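Local coordinates for protein putative polysaccharide deacetylase (Bdellovibrio bacteriovorus HD100, PDB 5JP6) that probably removes acetyl groups from peptidoglycan, acting as a zinc-binding deacetylase of carbohydrate esterase family 4, at residues 30-35 / 49-54; 44-49 / 306-311; 62-65 / 70-73; 94-97 / 101-104; 122-127 / 311-316. The protein carries 1 engineered substitution. All blocks are in the same frame, centred on the assembly; numbering follows the deposited sequence.

Contact 1. Residues 30-35 / 49-54; sequences VRQAVS and SEANPE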
# COMPACT_ATOMS: atom_id res chain seq x y z
N VAL A 30 -7.36 -17.34 12.53
CA VAL A 30 -6.40 -16.34 13.03
C VAL A 30 -4.95 -16.89 13.00
O VAL A 30 -4.01 -16.26 12.46
CB VAL A 30 -6.74 -15.82 14.44
CG1 VAL A 30 -5.60 -14.97 14.98
CG2 VAL A 30 -8.03 -15.01 14.40
N ARG A 31 -4.77 -18.07 13.56
CA ARG A 31 -3.47 -18.74 13.52
C ARG A 31 -3.00 -18.99 12.07
O ARG A 31 -1.82 -18.87 11.78
CB ARG A 31 -3.50 -20.03 14.35
CG ARG A 31 -3.42 -19.77 15.85
CD ARG A 31 -3.30 -21.09 16.60
NE ARG A 31 -4.55 -21.83 16.45
CZ ARG A 31 -5.66 -21.57 17.13
NH1 ARG A 31 -5.67 -20.61 18.06
NH2 ARG A 31 -6.75 -22.30 16.90
N GLN A 32 -3.93 -19.30 11.16
CA GLN A 32 -3.59 -19.57 9.75
C GLN A 32 -3.06 -18.34 8.99
O GLN A 32 -2.13 -18.40 8.16
CB GLN A 32 -4.79 -20.15 9.01
CG GLN A 32 -4.43 -20.60 7.60
CD GLN A 32 -5.62 -21.06 6.81
OE1 GLN A 32 -6.75 -21.05 7.30
NE2 GLN A 32 -5.39 -21.46 5.56
N ALA A 33 -3.65 -17.20 9.29
CA ALA A 33 -3.18 -15.93 8.71
C ALA A 33 -1.71 -15.68 9.07
O ALA A 33 -0.87 -15.37 8.23
CB ALA A 33 -4.04 -14.80 9.22
N VAL A 34 -1.43 -15.85 10.35
CA VAL A 34 -0.09 -15.65 10.88
C VAL A 34 0.89 -16.65 10.24
O VAL A 34 1.97 -16.27 9.75
CB VAL A 34 -0.07 -15.76 12.42
CG1 VAL A 34 1.35 -15.69 12.95
CG2 VAL A 34 -0.91 -14.66 13.04
N SER A 35 0.51 -17.93 10.25
CA SER A 35 1.31 -18.99 9.61
C SER A 35 1.57 -18.75 8.12
O SER A 35 2.70 -18.88 7.66
CB SER A 35 0.60 -20.35 9.76
OG SER A 35 1.34 -21.35 9.04
N SER A 49 -3.06 -16.68 -0.39
CA SER A 49 -3.56 -17.21 0.89
C SER A 49 -5.05 -17.13 1.02
O SER A 49 -5.65 -16.15 0.58
CB SER A 49 -2.96 -16.47 2.08
OG SER A 49 -3.57 -16.90 3.28
N GLU A 50 -5.64 -18.12 1.68
CA GLU A 50 -7.06 -18.15 1.97
C GLU A 50 -7.41 -17.50 3.31
O GLU A 50 -8.60 -17.30 3.63
CB GLU A 50 -7.57 -19.60 1.96
CG GLU A 50 -7.39 -20.30 0.62
CD GLU A 50 -8.00 -21.69 0.62
OE1 GLU A 50 -9.21 -21.81 0.92
OE2 GLU A 50 -7.27 -22.67 0.31
N ALA A 51 -6.38 -17.16 4.07
CA ALA A 51 -6.55 -16.56 5.38
C ALA A 51 -6.00 -15.15 5.40
O ALA A 51 -5.51 -14.69 6.43
CB ALA A 51 -5.88 -17.41 6.44
N ASN A 52 -6.09 -14.44 4.28
CA ASN A 52 -5.75 -13.03 4.29
C ASN A 52 -6.72 -12.29 5.25
O ASN A 52 -7.92 -12.43 5.15
CB ASN A 52 -5.86 -12.44 2.91
CG ASN A 52 -5.51 -10.97 2.90
OD1 ASN A 52 -6.33 -10.12 3.23
ND2 ASN A 52 -4.32 -10.68 2.47
N PRO A 53 -6.19 -11.49 6.18
CA PRO A 53 -7.10 -10.88 7.16
C PRO A 53 -8.25 -10.08 6.54
O PRO A 53 -9.36 -10.13 7.08
CB PRO A 53 -6.17 -9.97 7.95
CG PRO A 53 -4.86 -10.69 7.90
CD PRO A 53 -4.77 -11.22 6.49
N GLU A 54 -8.01 -9.39 5.44
CA GLU A 54 -9.10 -8.63 4.79
C GLU A 54 -10.23 -9.60 4.37
O GLU A 54 -11.43 -9.33 4.59
CB GLU A 54 -8.59 -7.89 3.57
CG GLU A 54 -9.60 -6.89 2.99
CD GLU A 54 -9.04 -6.08 1.85
OE1 GLU A 54 -7.96 -6.46 1.34
OE2 GLU A 54 -9.67 -5.08 1.47
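An ST turn that runs straight into an N-capped helix start sets Ala51 against Gln32 and Ala33 on the flank of helix 24-39. The backbones come close at this point, with the CA atoms of Ala33 and Ala51 4.8 Å apart, a spacing that the two small methyl groups allow. Ala51 CB points at the helix and rests 3.6 Å from Ala33 N. The two methyls touch more loosely, CB to CB at 4.2 Å. The Ala33 methyl also meets the carbonyl of the loop, with its CB 3.2 Å from Ala51 O. Gln32 lies along the outer side: with CG anti to the backbone N (chi1 -173°) and the chain extended beyond it, its CB, CG and CD all line the Ala51 methyl, CD at 3.7 Å. The stem of Gln32, not its polar end, thus adds an apolar flank here, and no hydrogen bond joins the two segments.

The loop keeps its shape through its own polar bonds. Ser49 OG accepts from Ala51 N at 2.9 Å, closing the ST turn, and also pairs with Asp36 of helix 24-39. Asn52 OD1 takes the N-H of Glu54 at 2.9 Å and so caps helix 53-66.

Pro53, in the first turn of that helix, reaches Ala33 with its ring. Phe93 lies on Val30, Ala33 and Pro53, while Trp46 of helix 43-47 touches Asn52 and Pro53. The contact therefore joins the start of helix 53-66 to helix 24-39 within the N-terminal helical part, beside helices 43-47 and 94-98.

Contact 2. Residues 44-49 / 306-311; sequences VEWENS and DDWRTQ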
# COMPACT_ATOMS: atom_id res chain seq x y z
N VAL A 44 3.14 -12.76 -4.30
CA VAL A 44 2.13 -13.53 -5.00
C VAL A 44 1.66 -14.72 -4.14
O VAL A 44 0.44 -14.96 -3.99
CB VAL A 44 2.67 -14.05 -6.36
CG1 VAL A 44 1.68 -15.03 -6.98
CG2 VAL A 44 2.96 -12.85 -7.29
N GLU A 45 2.61 -15.46 -3.55
CA GLU A 45 2.21 -16.56 -2.67
C GLU A 45 1.29 -16.07 -1.53
O GLU A 45 0.27 -16.69 -1.21
CB GLU A 45 3.44 -17.29 -2.11
CG GLU A 45 3.08 -18.65 -1.54
CD GLU A 45 4.28 -19.47 -1.11
OE1 GLU A 45 5.43 -19.14 -1.48
OE2 GLU A 45 4.06 -20.47 -0.39
N TRP A 46 1.62 -14.93 -0.92
CA TRP A 46 0.80 -14.39 0.17
C TRP A 46 -0.54 -13.93 -0.33
O TRP A 46 -1.57 -14.13 0.36
CB TRP A 46 1.53 -13.21 0.87
CG TRP A 46 0.72 -12.37 1.78
CD1 TRP A 46 0.49 -11.01 1.64
CD2 TRP A 46 0.03 -12.75 2.98
NE1 TRP A 46 -0.28 -10.55 2.65
CE2 TRP A 46 -0.61 -11.59 3.48
CE3 TRP A 46 -0.17 -13.97 3.65
CZ2 TRP A 46 -1.35 -11.60 4.64
CZ3 TRP A 46 -0.93 -13.97 4.80
CH2 TRP A 46 -1.50 -12.78 5.29
N GLU A 47 -0.52 -13.30 -1.52
CA GLU A 47 -1.73 -12.99 -2.29
C GLU A 47 -2.60 -14.23 -2.51
O GLU A 47 -3.82 -14.12 -2.51
CB GLU A 47 -1.38 -12.34 -3.65
CG GLU A 47 -1.66 -10.85 -3.79
CD GLU A 47 -2.13 -10.48 -5.20
OE1 GLU A 47 -1.35 -10.66 -6.16
OE2 GLU A 47 -3.29 -10.02 -5.35
N ASN A 48 -1.99 -15.41 -2.67
CA ASN A 48 -2.76 -16.68 -2.85
C ASN A 48 -3.37 -17.25 -1.56
O ASN A 48 -4.08 -18.25 -1.64
CB ASN A 48 -1.87 -17.79 -3.45
CG ASN A 48 -1.55 -17.58 -4.92
OD1 ASN A 48 -2.24 -16.86 -5.63
ND2 ASN A 48 -0.48 -18.24 -5.37
N SER A 49 -3.06 -16.68 -0.39
CA SER A 49 -3.56 -17.21 0.89
C SER A 49 -5.05 -17.13 1.02
O SER A 49 -5.65 -16.15 0.58
CB SER A 49 -2.96 -16.47 2.08
OG SER A 49 -3.57 -16.90 3.28
N ASP A 306 8.97 -6.28 0.54
CA ASP A 306 8.34 -7.32 1.35
C ASP A 306 7.56 -6.73 2.55
O ASP A 306 7.43 -7.38 3.58
CB ASP A 306 9.38 -8.33 1.85
CG ASP A 306 9.96 -9.17 0.74
OD1 ASP A 306 9.35 -9.31 -0.31
OD2 ASP A 306 11.03 -9.78 1.03
N ASP A 307 7.02 -5.50 2.40
CA ASP A 307 6.36 -4.85 3.54
C ASP A 307 5.03 -5.52 3.92
O ASP A 307 4.47 -5.19 4.97
CB ASP A 307 6.23 -3.33 3.37
CG ASP A 307 5.29 -2.93 2.28
OD1 ASP A 307 4.74 -3.78 1.52
OD2 ASP A 307 5.05 -1.71 2.11
N TRP A 308 4.54 -6.46 3.09
CA TRP A 308 3.35 -7.29 3.40
C TRP A 308 3.63 -8.29 4.53
O TRP A 308 2.70 -8.83 5.13
CB TRP A 308 2.90 -8.04 2.13
CG TRP A 308 3.98 -8.88 1.50
CD1 TRP A 308 4.82 -8.52 0.49
CD2 TRP A 308 4.33 -10.24 1.84
NE1 TRP A 308 5.68 -9.55 0.21
CE2 TRP A 308 5.41 -10.61 1.02
CE3 TRP A 308 3.86 -11.16 2.79
CZ2 TRP A 308 5.99 -11.86 1.09
CZ3 TRP A 308 4.46 -12.40 2.86
CH2 TRP A 308 5.50 -12.74 2.00
N ARG A 309 4.91 -8.60 4.77
CA ARG A 309 5.28 -9.62 5.74
C ARG A 309 5.44 -9.00 7.13
O ARG A 309 6.13 -8.02 7.30
CB ARG A 309 6.57 -10.35 5.31
CG ARG A 309 6.75 -11.66 6.05
CD ARG A 309 8.13 -12.24 5.89
NE ARG A 309 8.47 -12.57 4.53
CZ ARG A 309 8.10 -13.68 3.90
NH1 ARG A 309 7.25 -14.54 4.48
NH2 ARG A 309 8.55 -13.91 2.68
N THR A 310 4.79 -9.57 8.12
CA THR A 310 5.00 -9.17 9.51
C THR A 310 6.47 -9.37 9.84
O THR A 310 7.04 -10.47 9.64
CB THR A 310 4.13 -9.95 10.48
OG1 THR A 310 2.76 -9.82 10.11
CG2 THR A 310 4.32 -9.46 11.94
N GLN A 311 7.07 -8.32 10.38
CA GLN A 311 8.50 -8.32 10.70
C GLN A 311 8.78 -7.07 11.52
O GLN A 311 7.96 -6.14 11.53
CB GLN A 311 9.33 -8.29 9.45
CG GLN A 311 9.14 -7.06 8.58
CD GLN A 311 9.66 -7.25 7.17
OE1 GLN A 311 10.88 -7.34 6.95
NE2 GLN A 311 8.77 -7.34 6.21
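Asn48 N donates to Val44 O at 2.8 Å in the short helical turn that carries Trp46, which packs on Trp308. The second tryptophan lies in an Asp-Trp-Arg sequence that resembles motif 4 of the CE4 deacetylases, which usually lines one side of the active-site groove; its side chain is about 9 Å from the bound zinc ion. A type I turn from Asp306 to Arg309 presents it. Arg309 O in turn receives Gln311 NE2 at 2.9 Å, a local bond from the side chain to the carbonyl two residues earlier.

The two indoles are nearly parallel, planes 15° apart, but displaced, the five-membered ring of Trp46 and the six-membered ring of Trp308 having centroids 4.9 Å apart, and little ring overlap remains. The Trp46 methylene instead makes a CH-pi contact, CB standing 3.9 Å from the centroid of the six-membered ring of Trp308. Trp308 holds its CG between the backbone N and the carbonyl carbon (chi1 56°), which turns this ring face to the helix. Arg309 CB lies over the rim of the opposite face, and the guanidinium of Arg309 turns one of its own faces to Trp308 CH2. Asn37 of helix 24-39 holds Trp308 O and Thr310 N. The closest approach between the indoles is 3.5 Å, from Trp46 CG to Trp308 CE3.

Contact 3. Residues 62-65 / 70-73; sequences HEFM and KRES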
# COMPACT_ATOMS: atom_id res chain seq x y z
N HIS A 62 -20.02 -11.01 6.87
CA HIS A 62 -21.16 -11.67 6.24
C HIS A 62 -21.82 -12.67 7.19
O HIS A 62 -23.04 -12.65 7.37
CB HIS A 62 -20.74 -12.35 4.95
CG HIS A 62 -21.86 -13.01 4.23
ND1 HIS A 62 -22.70 -12.30 3.39
CD2 HIS A 62 -22.32 -14.28 4.26
CE1 HIS A 62 -23.62 -13.13 2.91
NE2 HIS A 62 -23.41 -14.33 3.42
N GLU A 63 -21.02 -13.48 7.87
CA GLU A 63 -21.56 -14.46 8.81
C GLU A 63 -22.33 -13.80 9.95
O GLU A 63 -23.40 -14.27 10.36
CB GLU A 63 -20.45 -15.34 9.37
CG GLU A 63 -19.80 -16.19 8.30
CD GLU A 63 -18.72 -17.11 8.81
OE1 GLU A 63 -18.26 -16.94 9.97
OE2 GLU A 63 -18.34 -18.01 8.04
N PHE A 64 -21.76 -12.70 10.44
CA PHE A 64 -22.34 -11.91 11.52
C PHE A 64 -23.68 -11.31 11.09
O PHE A 64 -24.65 -11.32 11.84
CB PHE A 64 -21.31 -10.85 11.89
CG PHE A 64 -21.63 -10.04 13.11
CD1 PHE A 64 -22.47 -8.93 13.03
CD2 PHE A 64 -21.04 -10.32 14.34
CE1 PHE A 64 -22.74 -8.17 14.13
CE2 PHE A 64 -21.29 -9.54 15.43
CZ PHE A 64 -22.14 -8.46 15.34
N MET A 65 -23.74 -10.81 9.87
CA MET A 65 -24.95 -10.21 9.33
C MET A 65 -26.04 -11.28 9.22
O MET A 65 -27.20 -11.04 9.60
CB MET A 65 -24.64 -9.59 7.95
CG MET A 65 -25.88 -9.01 7.28
SD MET A 65 -25.55 -8.20 5.71
CE MET A 65 -25.10 -9.58 4.68
N LYS A 70 -25.41 -15.91 16.17
CA LYS A 70 -24.00 -16.23 16.29
C LYS A 70 -23.17 -15.01 16.69
O LYS A 70 -21.99 -15.13 16.96
CB LYS A 70 -23.47 -16.85 14.99
CG LYS A 70 -24.07 -18.23 14.71
CD LYS A 70 -23.35 -19.05 13.66
CE LYS A 70 -24.08 -20.37 13.40
NZ LYS A 70 -24.33 -21.17 14.63
N ARG A 71 -23.80 -13.83 16.74
CA ARG A 71 -23.03 -12.57 16.90
C ARG A 71 -22.26 -12.48 18.20
O ARG A 71 -21.07 -12.14 18.21
CB ARG A 71 -23.97 -11.38 16.79
CG ARG A 71 -24.49 -11.19 15.37
CD ARG A 71 -25.48 -10.02 15.25
NE ARG A 71 -26.01 -9.91 13.89
CZ ARG A 71 -26.98 -9.07 13.53
NH1 ARG A 71 -27.56 -8.27 14.40
NH2 ARG A 71 -27.38 -9.06 12.26
N GLU A 72 -22.89 -12.80 19.30
CA GLU A 72 -22.20 -12.62 20.56
C GLU A 72 -21.02 -13.60 20.71
O GLU A 72 -19.94 -13.24 21.21
CB GLU A 72 -23.19 -12.65 21.74
CG GLU A 72 -23.64 -11.24 22.17
CD GLU A 72 -22.49 -10.20 22.33
OE1 GLU A 72 -21.34 -10.57 22.72
OE2 GLU A 72 -22.74 -9.00 22.07
N SER A 73 -21.20 -14.82 20.21
CA SER A 73 -20.14 -15.81 20.31
C SER A 73 -19.00 -15.46 19.34
O SER A 73 -17.83 -15.65 19.69
CB SER A 73 -20.67 -17.23 20.14
OG SER A 73 -21.01 -17.54 18.83
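Arg71 lies across the face of the Phe64 ring, the two side chains crossing at about a right angle at the bend of a helical hairpin formed by helices 53-66 and 71-83. The aliphatic part of the arginine does the covering: CG stands almost over the middle of the ring, 3.5 Å from its centroid and only 6° off the normal, a CH-pi contact. CB and CD come down on either side of it, CB nearest to Phe64 CE2 and CD to CE1. Because the Arg71 chain is extended from CG to NE, it passes over the ring and carries the guanidinium beyond, its plane almost parallel to the phenyl.

There the guanidinium edge meets the backbone of the first helix. Arg71 NE donates to Phe64 O at 2.8 Å in a nearly straight bond (169°), with NE standing above the carbonyl plane. A weak bond follows from Arg71 NH2 to Met65 O, 3.3 Å. Phe64 also touches Ala104 and Leu105 of helix 103-106.

One arginine thus serves both natures of the hairpin end: its methylenes pack on the aromatic ring, and its positive charge probably complements the carbonyls at the negative end of the helix dipole of 53-66.

Contact 4. Residues 94-97 / 101-104; sequences ENEI and NNRA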
# COMPACT_ATOMS: atom_id res chain seq x y z
N GLU A 94 -4.14 -5.29 12.26
CA GLU A 94 -4.38 -3.91 12.69
C GLU A 94 -5.34 -3.20 11.76
O GLU A 94 -6.24 -2.48 12.23
CB GLU A 94 -3.07 -3.14 12.75
CG GLU A 94 -3.19 -1.69 13.15
CD GLU A 94 -1.88 -1.01 13.40
OE1 GLU A 94 -0.82 -1.57 13.08
OE2 GLU A 94 -1.96 0.16 13.92
N ASN A 95 -5.15 -3.33 10.45
CA ASN A 95 -6.02 -2.58 9.55
C ASN A 95 -7.47 -3.02 9.70
O ASN A 95 -8.38 -2.20 9.68
CB ASN A 95 -5.60 -2.74 8.10
CG ASN A 95 -4.38 -1.94 7.77
OD1 ASN A 95 -3.67 -1.46 8.65
ND2 ASN A 95 -4.16 -1.74 6.48
N GLU A 96 -7.67 -4.32 9.92
CA GLU A 96 -9.05 -4.81 10.09
C GLU A 96 -9.63 -4.32 11.41
O GLU A 96 -10.81 -3.98 11.48
CB GLU A 96 -9.11 -6.33 9.98
CG GLU A 96 -8.76 -6.86 8.61
CD GLU A 96 -9.53 -6.20 7.50
OE1 GLU A 96 -10.79 -6.12 7.63
OE2 GLU A 96 -8.89 -5.82 6.50
N ILE A 97 -8.80 -4.24 12.46
CA ILE A 97 -9.29 -3.77 13.74
C ILE A 97 -9.66 -2.28 13.69
O ILE A 97 -10.65 -1.84 14.32
CB ILE A 97 -8.26 -4.04 14.85
CG1 ILE A 97 -8.05 -5.54 15.03
CG2 ILE A 97 -8.64 -3.36 16.15
CD1 ILE A 97 -6.71 -5.91 15.65
N ASN A 101 -15.84 -0.62 9.27
CA ASN A 101 -16.77 -1.65 8.79
C ASN A 101 -16.82 -2.85 9.74
O ASN A 101 -17.83 -3.54 9.78
CB ASN A 101 -16.47 -2.10 7.38
CG ASN A 101 -16.87 -1.07 6.35
OD1 ASN A 101 -17.71 -0.16 6.60
ND2 ASN A 101 -16.30 -1.20 5.19
N ASN A 102 -15.76 -3.05 10.51
CA ASN A 102 -15.64 -4.19 11.42
C ASN A 102 -16.01 -3.85 12.87
O ASN A 102 -15.82 -4.66 13.79
CB ASN A 102 -14.20 -4.73 11.38
CG ASN A 102 -13.86 -5.34 10.06
OD1 ASN A 102 -14.73 -5.97 9.41
ND2 ASN A 102 -12.63 -5.16 9.63
N ARG A 103 -16.57 -2.66 13.05
CA ARG A 103 -16.82 -2.10 14.39
C ARG A 103 -17.54 -3.09 15.29
O ARG A 103 -17.16 -3.27 16.47
CB ARG A 103 -17.61 -0.77 14.29
CG ARG A 103 -17.86 -0.12 15.64
CD ARG A 103 -19.07 0.81 15.67
NE ARG A 103 -20.32 0.14 15.28
CZ ARG A 103 -20.98 -0.79 16.00
NH1 ARG A 103 -20.51 -1.21 17.19
NH2 ARG A 103 -22.10 -1.30 15.52
N ALA A 104 -18.61 -3.71 14.78
CA ALA A 104 -19.41 -4.60 15.65
C ALA A 104 -18.69 -5.88 16.02
O ALA A 104 -18.95 -6.47 17.06
CB ALA A 104 -20.74 -4.93 15.01
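The chain leaves helix 94-98, turns sharply and passes through a 3-10 turn at Asn101 and Asn102 into helix 103-106, bringing the CA atoms of Glu96 and Asn102 to 6.8 Å. This is a tight helix-to-helix corner of the N-terminal helical region, and a single amide nitrogen bridges it. Asn102 stands at the N-cap position of the second helix, yet its side chain makes no capping bond and reaches back to the first helix instead.

ND2 spends both of its N-H groups on Glu96. The one anti to the amide oxygen goes to the backbone carbonyl, Glu96 O, at 2.9 Å and nearly straight (168°). The other goes to the carboxylate, Glu96 OE1, also at 2.9 Å but more bent. Both acceptors lie close to the amide plane, and this pair of bonds fixes the rotation of the amide group.

Glu96 can offer two acceptors to one nitrogen because its chain curls back: CG lies beside the backbone N and a further bend at chi2 brings the carboxylate round to the same nitrogen as its own carbonyl. The carboxylate and amide planes are 58° apart.

On its other side the amide is tied to helix 53-66, since Asn102 OD1 accepts from Arg61. Phe57 of that helix touches both Glu96 and Asn102, and the pair is buried. This polar group in the interior is therefore held through both the nitrogen and the oxygen of the asparagine. Glu96 OE1 is approached on the anti side of the carboxylate, with ND2 31° out of the carboxylate plane.

Contact 5. Residues 122-127 / 311-316; sequences DEQRES and QSNEQL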
# COMPACT_ATOMS: atom_id res chain seq x y z
N ASP A 122 5.63 1.74 19.56
CA ASP A 122 6.42 2.58 20.48
C ASP A 122 7.78 1.96 20.73
O ASP A 122 8.83 2.62 20.66
CB ASP A 122 5.71 2.75 21.81
CG ASP A 122 4.48 3.66 21.76
OD1 ASP A 122 4.27 4.40 20.76
OD2 ASP A 122 3.71 3.63 22.76
N GLU A 123 7.76 0.67 21.02
CA GLU A 123 9.00 -0.06 21.34
C GLU A 123 9.92 -0.11 20.13
O GLU A 123 11.14 0.13 20.22
CB GLU A 123 8.66 -1.48 21.79
CG GLU A 123 7.99 -1.58 23.13
CD GLU A 123 7.46 -2.97 23.43
OE1 GLU A 123 7.70 -3.89 22.62
OE2 GLU A 123 6.84 -3.17 24.50
N GLN A 124 9.31 -0.33 18.97
CA GLN A 124 10.05 -0.36 17.69
C GLN A 124 10.73 0.97 17.38
O GLN A 124 11.81 1.00 16.87
CB GLN A 124 9.14 -0.75 16.54
CG GLN A 124 8.56 -2.16 16.63
CD GLN A 124 9.63 -3.20 16.46
OE1 GLN A 124 10.23 -3.30 15.40
NE2 GLN A 124 9.87 -3.96 17.49
N ARG A 125 10.06 2.06 17.73
CA ARG A 125 10.55 3.38 17.47
C ARG A 125 11.82 3.70 18.28
O ARG A 125 12.67 4.50 17.86
CB ARG A 125 9.39 4.37 17.80
CG ARG A 125 9.32 5.62 17.05
CD ARG A 125 8.04 6.38 17.37
NE ARG A 125 6.86 5.81 16.76
CZ ARG A 125 5.82 5.34 17.43
NH1 ARG A 125 5.76 5.46 18.76
NH2 ARG A 125 4.82 4.76 16.78
N GLU A 126 11.98 3.07 19.44
CA GLU A 126 13.06 3.39 20.39
C GLU A 126 14.44 3.23 19.78
O GLU A 126 15.37 3.99 20.09
CB GLU A 126 13.00 2.48 21.62
CG GLU A 126 11.85 2.78 22.57
CD GLU A 126 11.79 1.81 23.76
OE1 GLU A 126 12.84 1.18 24.09
OE2 GLU A 126 10.70 1.65 24.35
N SER A 127 14.60 2.25 18.92
CA SER A 127 15.91 1.94 18.38
C SER A 127 16.20 2.61 17.04
O SER A 127 17.23 2.34 16.43
CB SER A 127 16.09 0.42 18.27
OG SER A 127 15.14 -0.14 17.40
N GLN A 311 7.07 -8.32 10.38
CA GLN A 311 8.50 -8.32 10.70
C GLN A 311 8.78 -7.07 11.52
O GLN A 311 7.96 -6.14 11.53
CB GLN A 311 9.33 -8.29 9.45
CG GLN A 311 9.14 -7.06 8.58
CD GLN A 311 9.66 -7.25 7.17
OE1 GLN A 311 10.88 -7.34 6.95
NE2 GLN A 311 8.77 -7.34 6.21
N SER A 312 9.94 -7.02 12.15
CA SER A 312 10.34 -5.82 12.90
C SER A 312 10.60 -4.66 11.95
O SER A 312 10.89 -4.85 10.76
CB SER A 312 11.59 -6.11 13.71
OG SER A 312 12.69 -6.44 12.88
N ASN A 313 10.54 -3.44 12.49
CA ASN A 313 10.93 -2.29 11.71
C ASN A 313 12.35 -2.45 11.16
O ASN A 313 12.63 -2.14 10.01
CB ASN A 313 10.95 -1.04 12.56
CG ASN A 313 9.57 -0.52 12.96
OD1 ASN A 313 8.59 -1.21 12.93
ND2 ASN A 313 9.56 0.74 13.42
N GLU A 314 13.24 -2.96 12.02
CA GLU A 314 14.65 -3.22 11.69
C GLU A 314 14.79 -4.16 10.49
O GLU A 314 15.55 -3.92 9.56
CB GLU A 314 15.31 -3.83 12.94
CG GLU A 314 16.81 -3.83 13.00
CD GLU A 314 17.30 -3.90 14.46
OE1 GLU A 314 17.30 -2.81 15.12
OE2 GLU A 314 17.71 -5.01 14.95
N GLN A 315 14.05 -5.27 10.52
CA GLN A 315 14.08 -6.24 9.44
C GLN A 315 13.57 -5.64 8.08
O GLN A 315 14.17 -5.81 7.06
CB GLN A 315 13.31 -7.48 9.90
CG GLN A 315 13.25 -8.55 8.82
CD GLN A 315 12.72 -9.86 9.32
OE1 GLN A 315 12.66 -10.11 10.52
NE2 GLN A 315 12.29 -10.69 8.41
N LEU A 316 12.47 -4.90 8.20
CA LEU A 316 11.90 -4.28 7.01
C LEU A 316 12.89 -3.31 6.37
O LEU A 316 13.13 -3.38 5.16
CB LEU A 316 10.57 -3.59 7.35
CG LEU A 316 9.87 -2.87 6.18
CD1 LEU A 316 9.63 -3.86 5.03
CD2 LEU A 316 8.58 -2.25 6.64
O HOH W 1 12.86 -3.07 14.99
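Gln124 folds its side chain twice, CG beside the backbone N (chi1 -64°) and a second bend at chi2 (-68°), and so lays its amide oxygen on the backbone N of Asn313 at the start of helix 313-327. The target is an N-terminal turn, where the first N-H groups of a helix have no carbonyl within it to bind. Ser312 is the N-cap: its OG accepts from Gln315 N at 3.0 Å. Gln124 OE1, from the last turns of helix 110-126, takes the N-H of Asn313 at 2.9 Å, in a nearly straight bond with the donor only slightly tilted from the amide carbonyl plane.

The two side-chain amides cross steeply, their planes 78° apart. That of Asn313 packs against the base of Gln124, ND2 lying 3.5 Å from Gln124 CB, while its OD1 accepts from Arg340 of helix 339-354. Gln124 OE1 also rests against the Ser312 methylene. Arg125, beside an internal salt bridge to Asp122, reaches Glu343 of helix 339-354, a second link from helix 110-126 to the deacetylase fold.

A water molecule extends the grip on the helix start, donating to Gln124 OE1 at 2.7 Å and accepting from Glu314 N at 3.0 Å.

From the N terminus, contact 1 closes a short loop by returning the start of helix 53-66 to helix 24-39. Contact 2 opens inside that loop, at 44-49, and crosses it to reach the loop after strand 303-304; the two meet at Trp46 and share Ser49. Within the long span of contact 2, contacts 3 and 4 close two short turns one after the other, and touch through Phe64 and Ala104. Contact 4 also touches contact 1 through Glu54 and Glu96. Contact 5 opens at 122-127 within the same span and ends just beyond it, sharing Gln311. Contacts 2 and 5 thus tie the N-terminal helices to the strand-and-helix deacetylase fold.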